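Local coordinates for sortase family protein (Clostridium perfringens, PDB 6IXZ), which is a class C sortase, a cysteine transpeptidase that, as in related enzymes, probably joins pilin subunits into covalent pili on the cell surface, at residues L61-I66 / N70-I75; L107-G112 / K117-I122. One frame throughout, in Å; residues are numbered along the deposited sequence.

Contact 1 of 2, residues L61-I66 / N70-I75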
loop_
_atom_site.group_PDB
_atom_site.type_symbol
_atom_site.label_atom_id
_atom_site.label_comp_id
_atom_site.label_asym_id
_atom_site.label_seq_id
_atom_site.Cartn_x
_atom_site.Cartn_y
_atom_site.Cartn_z
ATOM N N LEU A 61 0.575 8.569 3.076
ATOM C CA LEU A 61 0.513 7.844 4.343
ATOM C C LEU A 61 1.899 7.396 4.815
ATOM O O LEU A 61 2.061 6.900 5.931
ATOM C CB LEU A 61 -0.331 6.589 4.152
ATOM C CG LEU A 61 -1.697 6.774 3.498
ATOM C CD1 LEU A 61 -2.364 5.419 3.307
ATOM C CD2 LEU A 61 -2.550 7.690 4.357
ATOM N N GLY A 62 2.879 7.499 3.934
ATOM C CA GLY A 62 4.221 7.077 4.254
ATOM C C GLY A 62 4.921 6.621 2.998
ATOM O O GLY A 62 4.579 7.080 1.893
ATOM N N TYR A 63 5.830 5.659 3.145
ATOM C CA TYR A 63 6.486 5.050 1.992
ATOM C C TYR A 63 6.845 3.551 2.136
ATOM O O TYR A 63 6.837 2.967 3.224
ATOM C CB TYR A 63 7.740 5.845 1.634
ATOM C CG TYR A 63 8.740 5.933 2.762
ATOM C CD1 TYR A 63 9.872 5.118 2.785
ATOM C CD2 TYR A 63 8.525 6.796 3.832
ATOM C CE1 TYR A 63 10.767 5.178 3.847
ATOM C CE2 TYR A 63 9.411 6.867 4.886
ATOM C CZ TYR A 63 10.542 6.087 4.876
ATOM O OH TYR A 63 11.422 6.182 5.927
ATOM N N ILE A 64 7.200 2.956 1.012
ATOM C CA ILE A 64 7.612 1.578 0.962
ATOM C C ILE A 64 9.068 1.495 0.503
ATOM O O ILE A 64 9.501 2.249 -0.371
ATOM C CB ILE A 64 6.688 0.749 0.025
ATOM C CG1 ILE A 64 7.126 -0.710 -0.033
ATOM C CG2 ILE A 64 6.637 1.343 -1.385
ATOM C CD1 ILE A 64 6.064 -1.635 -0.595
ATOM N N GLU A 65 9.827 0.598 1.126
ATOM C CA GLU A 65 11.183 0.275 0.665
ATOM C C GLU A 65 11.289 -1.199 0.303
ATOM O O GLU A 65 10.762 -2.046 1.016
ATOM C CB GLU A 65 12.215 0.587 1.751
ATOM C CG GLU A 65 12.185 2.005 2.271
ATOM C CD GLU A 65 13.301 2.245 3.272
ATOM O OE1 GLU A 65 14.234 3.001 2.945
ATOM O OE2 GLU A 65 13.314 1.554 4.313
ATOM N N ILE A 66 11.885 -1.482 -0.852
ATOM C CA ILE A 66 12.192 -2.852 -1.281
ATOM C C ILE A 66 13.681 -2.932 -1.637
ATOM O O ILE A 66 14.082 -2.663 -2.765
ATOM C CB ILE A 66 11.344 -3.287 -2.506
ATOM C CG1 ILE A 66 9.859 -2.903 -2.331
ATOM C CG2 ILE A 66 11.466 -4.787 -2.731
ATOM C CD1 ILE A 66 8.981 -3.277 -3.502
ATOM N N ASN A 70 15.989 -1.944 -5.000
ATOM C CA ASN A 70 16.262 -0.493 -4.968
ATOM C C ASN A 70 14.984 0.353 -5.143
ATOM O O ASN A 70 14.968 1.335 -5.885
ATOM C CB ASN A 70 17.285 -0.119 -6.052
ATOM C CG ASN A 70 18.676 -0.699 -5.767
ATOM O OD1 ASN A 70 19.581 -0.631 -6.610
ATOM N ND2 ASN A 70 18.843 -1.274 -4.586
ATOM N N ILE A 71 13.930 -0.003 -4.434
ATOM C CA ILE A 71 12.699 0.780 -4.483
ATOM C C ILE A 71 12.474 1.526 -3.177
ATOM O O ILE A 71 12.583 0.964 -2.092
ATOM C CB ILE A 71 11.497 -0.115 -4.800
ATOM C CG1 ILE A 71 11.566 -0.526 -6.273
ATOM C CG2 ILE A 71 10.181 0.583 -4.446
ATOM C CD1 ILE A 71 10.456 -1.431 -6.741
ATOM N N LYS A 72 12.158 2.809 -3.293
ATOM C CA LYS A 72 11.741 3.633 -2.154
ATOM C C LYS A 72 10.714 4.639 -2.678
ATOM O O LYS A 72 11.074 5.510 -3.467
ATOM C CB LYS A 72 12.957 4.399 -1.611
ATOM C CG LYS A 72 12.764 5.063 -0.257
ATOM C CD LYS A 72 13.986 5.900 0.083
ATOM C CE LYS A 72 13.661 6.988 1.083
ATOM N NZ LYS A 72 14.899 7.584 1.669
ATOM N N LEU A 73 9.436 4.448 -2.362
ATOM C CA LEU A 73 8.347 5.219 -3.021
ATOM C C LEU A 73 7.304 5.682 -1.987
ATOM O O LEU A 73 7.003 4.940 -1.037
ATOM C CB LEU A 73 7.651 4.357 -4.077
ATOM C CG LEU A 73 8.450 4.001 -5.343
ATOM C CD1 LEU A 73 7.794 2.892 -6.125
ATOM C CD2 LEU A 73 8.697 5.204 -6.228
ATOM N N PRO A 74 6.697 6.875 -2.200
ATOM C CA PRO A 74 5.566 7.301 -1.354
ATOM C C PRO A 74 4.365 6.442 -1.628
ATOM O O PRO A 74 4.228 5.930 -2.732
ATOM C CB PRO A 74 5.281 8.743 -1.798
ATOM C CG PRO A 74 5.930 8.871 -3.133
ATOM C CD PRO A 74 7.120 7.939 -3.117
ATOM N N ILE A 75 3.505 6.316 -0.636
ATOM C CA ILE A 75 2.227 5.623 -0.747
ATOM C C ILE A 75 1.091 6.610 -0.499
ATOM O O ILE A 75 1.021 7.251 0.548
ATOM C CB ILE A 75 2.125 4.459 0.240
ATOM C CG1 ILE A 75 3.168 3.393 -0.079
ATOM C CG2 ILE A 75 0.746 3.807 0.190
ATOM C CD1 ILE A 75 3.686 2.742 1.176
#
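I66 and I71 lie side by side at the turn end of an antiparallel beta hairpin, their branches pointing the same way. With CG1 beside the backbone N in both (chi1 -45° and -73°), their CD1 methyls lie together, 4.0 Å apart. N70 and I71 both face I66, forming a G1 beta bulge. Further along, I75 lies at about a right angle to I64: its CD1 reaches under the opposite strand, 3.8 Å from I64 CB and 3.4 Å from the carbonyl carbon of Y63. Branched isoleucines suit this largely buried face, where F131 and L133 of strand 130-135 pack on I64. On the other face the extended chains of E65 and K72 run alongside each other, CG to CG 4.0 Å, but E65 OE1 and K72 NZ stay 4.8 Å apart; E65 OE2 is hydrogen-bonded to NE2 of H134, whose ring stacks on Y63. I64 and L73 exchange two backbone hydrogen bonds (N to O 2.9 and 3.0 Å). At G62's backbone angles a side chain would press on L61 O, so glycine suits. The hairpin is thus amphipathic, held by main-chain bonds and an apolar underside; the E65-K72 attraction probably adds little.

Contact 2 of 2, residues L107-G112 / K117-I122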
loop_
_atom_site.group_PDB
_atom_site.type_symbol
_atom_site.label_atom_id
_atom_site.label_comp_id
_atom_site.label_asym_id
_atom_site.label_seq_id
_atom_site.Cartn_x
_atom_site.Cartn_y
_atom_site.Cartn_z
ATOM N N LEU A 107 -1.437 -2.278 -2.675
ATOM C CA LEU A 107 -0.737 -1.101 -3.123
ATOM C C LEU A 107 -0.537 -1.177 -4.633
ATOM O O LEU A 107 0.128 -2.082 -5.132
ATOM C CB LEU A 107 0.614 -0.966 -2.388
ATOM C CG LEU A 107 0.574 -1.092 -0.871
ATOM C CD1 LEU A 107 1.971 -1.095 -0.237
ATOM C CD2 LEU A 107 -0.302 -0.011 -0.261
ATOM N N SER A 108 -1.238 -0.295 -5.353
ATOM C CA SER A 108 -1.345 -0.347 -6.827
ATOM C C SER A 108 -0.422 0.668 -7.525
ATOM O O SER A 108 -0.409 1.847 -7.199
ATOM C CB SER A 108 -2.791 -0.039 -7.268
ATOM O OG SER A 108 -3.006 -0.433 -8.611
ATOM N N ALA A 109 0.268 0.191 -8.551
ATOM C CA ALA A 109 1.239 0.956 -9.302
ATOM C C ALA A 109 0.889 0.819 -10.753
ATOM O O ALA A 109 0.653 -0.295 -11.204
ATOM C CB ALA A 109 2.636 0.406 -9.085
ATOM N N HIS A 110 0.860 1.939 -11.472
ATOM C CA HIS A 110 0.600 1.942 -12.925
ATOM C C HIS A 110 1.660 2.770 -13.668
ATOM O O HIS A 110 1.561 3.971 -13.707
ATOM C CB HIS A 110 -0.807 2.488 -13.255
ATOM C CG HIS A 110 -1.320 2.062 -14.598
ATOM N ND1 HIS A 110 -0.509 1.941 -15.701
ATOM C CD2 HIS A 110 -2.552 1.668 -14.999
ATOM C CE1 HIS A 110 -1.222 1.537 -16.733
ATOM N NE2 HIS A 110 -2.455 1.305 -16.320
ATOM N N THR A 111 2.657 2.107 -14.259
ATOM C CA THR A 111 3.765 2.800 -14.892
ATOM C C THR A 111 3.352 3.392 -16.255
ATOM O O THR A 111 3.853 4.423 -16.654
ATOM C CB THR A 111 5.012 1.914 -15.079
ATOM O OG1 THR A 111 4.767 0.908 -16.065
ATOM C CG2 THR A 111 5.465 1.280 -13.792
ATOM N N GLY A 112 2.353 2.813 -16.895
ATOM C CA GLY A 112 1.743 3.449 -18.077
ATOM C C GLY A 112 1.210 4.845 -17.830
ATOM O O GLY A 112 1.252 5.689 -18.718
ATOM N N LYS A 117 9.210 3.770 -13.303
ATOM C CA LYS A 117 9.281 2.315 -13.154
ATOM C C LYS A 117 8.366 1.828 -12.042
ATOM O O LYS A 117 7.715 0.778 -12.164
ATOM C CB LYS A 117 10.716 1.866 -12.874
ATOM C CG LYS A 117 11.570 1.776 -14.136
ATOM C CD LYS A 117 12.980 1.283 -13.851
ATOM C CE LYS A 117 12.992 -0.031 -13.084
ATOM N NZ LYS A 117 14.296 -0.740 -13.216
ATOM N N LEU A 118 8.300 2.606 -10.964
ATOM C CA LEU A 118 7.470 2.271 -9.787
ATOM C C LEU A 118 7.639 0.816 -9.332
ATOM O O LEU A 118 8.645 0.500 -8.686
ATOM C CB LEU A 118 5.991 2.626 -10.024
ATOM C CG LEU A 118 5.676 4.108 -10.302
ATOM C CD1 LEU A 118 4.169 4.349 -10.367
ATOM C CD2 LEU A 118 6.283 5.014 -9.273
ATOM N N PHE A 119 6.629 -0.037 -9.531
ATOM C CA PHE A 119 6.706 -1.421 -9.059
ATOM C C PHE A 119 7.075 -2.395 -10.166
ATOM O O PHE A 119 6.861 -3.616 -10.019
ATOM C CB PHE A 119 5.392 -1.906 -8.439
ATOM C CG PHE A 119 5.161 -1.474 -7.026
ATOM C CD1 PHE A 119 6.177 -0.942 -6.250
ATOM C CD2 PHE A 119 3.947 -1.767 -6.418
ATOM C CE1 PHE A 119 5.940 -0.575 -4.940
ATOM C CE2 PHE A 119 3.691 -1.379 -5.116
ATOM C CZ PHE A 119 4.705 -0.816 -4.360
ATOM N N THR A 120 7.594 -1.880 -11.277
ATOM C CA THR A 120 7.940 -2.749 -12.418
ATOM C C THR A 120 8.817 -3.942 -12.045
ATOM O O THR A 120 8.495 -5.087 -12.380
ATOM C CB THR A 120 8.590 -1.943 -13.553
ATOM O OG1 THR A 120 7.599 -1.068 -14.136
ATOM C CG2 THR A 120 9.172 -2.865 -14.634
ATOM N N ASP A 121 9.856 -3.696 -11.252
ATOM C CA ASP A 121 10.804 -4.744 -10.925
ATOM C C ASP A 121 10.321 -5.758 -9.863
ATOM O O ASP A 121 11.093 -6.643 -9.465
ATOM C CB ASP A 121 12.125 -4.107 -10.493
ATOM C CG ASP A 121 12.884 -3.504 -11.670
ATOM O OD1 ASP A 121 12.578 -3.850 -12.835
ATOM O OD2 ASP A 121 13.761 -2.666 -11.452
ATOM N N ILE A 122 9.072 -5.648 -9.389
ATOM C CA ILE A 122 8.547 -6.671 -8.473
ATOM C C ILE A 122 8.374 -7.992 -9.181
ATOM O O ILE A 122 8.293 -9.023 -8.525
ATOM C CB ILE A 122 7.248 -6.303 -7.711
ATOM C CG1 ILE A 122 6.023 -6.302 -8.640
ATOM C CG2 ILE A 122 7.453 -4.998 -6.966
ATOM C CD1 ILE A 122 4.717 -6.072 -7.916
HETATM O O HOH W 1 5.145 -1.695 -15.328
#
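A109 and F119 make the tight part of this contact: the A109 methyl lies 3.7 Å from both CB and CD2 of the phenylalanine, so a small residue on the strand suits a bulky one on the loop. The ring turns its edge to the strand, and L107 O lies in the ring plane, 3.6 Å from CE2. L107 CB touches the same ring carbon at 4.1 Å. With CG anti to its carbonyl carbon (chi1 -80°), F119 sends the ring from A109 toward L107. L118 adds its CB, 4.1 Å from the A109 methyl, and V88 of strand 88-90 and L73 of strand 71-77 also touch F119. The loop can present L118 and F119 together because K117 to T120 form a type II' beta turn, with L118 at a phi of 47°. Facing it is the end of strand 103-109 in the sortase beta fold, where H110, the predicted catalytic histidine, takes the N-cap position of helix 111-114; its first side-chain bond points away from the loop, and its side chain touches C172. Beyond A109 the packing thins: T111 CG2 still touches L118 CB, but the T111 and T120 hydroxyls, OG1 to OG1 4.0 Å, are linked through a single water, 2.7 Å from T111 OG1 and donating to T120 OG1 at 2.8 Å. On the solvent side, K117 NZ forms a salt bridge with D121 OD2 of its own loop.

Contacts 1 and 2, centres about 11 Å apart, share one apolar layer. The isoleucine face of the 61-66/70-75 hairpin meets the 117-122 loop and residues 107-109 of strand 103-109: I71 CD1 comes within 3.3 Å of L118 O, I64 CD1 within 4.1 Å of F119 CZ, and I75 CG2 within 4.0 Å of L107 CD2. F119 is thus packed from both contacts. Contact 2 carries the predicted catalytic H110, whose side chain is about 3 Å from that of C172, the predicted acyl-thioester residue on strand 165-173. Contact 1 stands further back: the side chain of L73 is about 11 Å from that of H110.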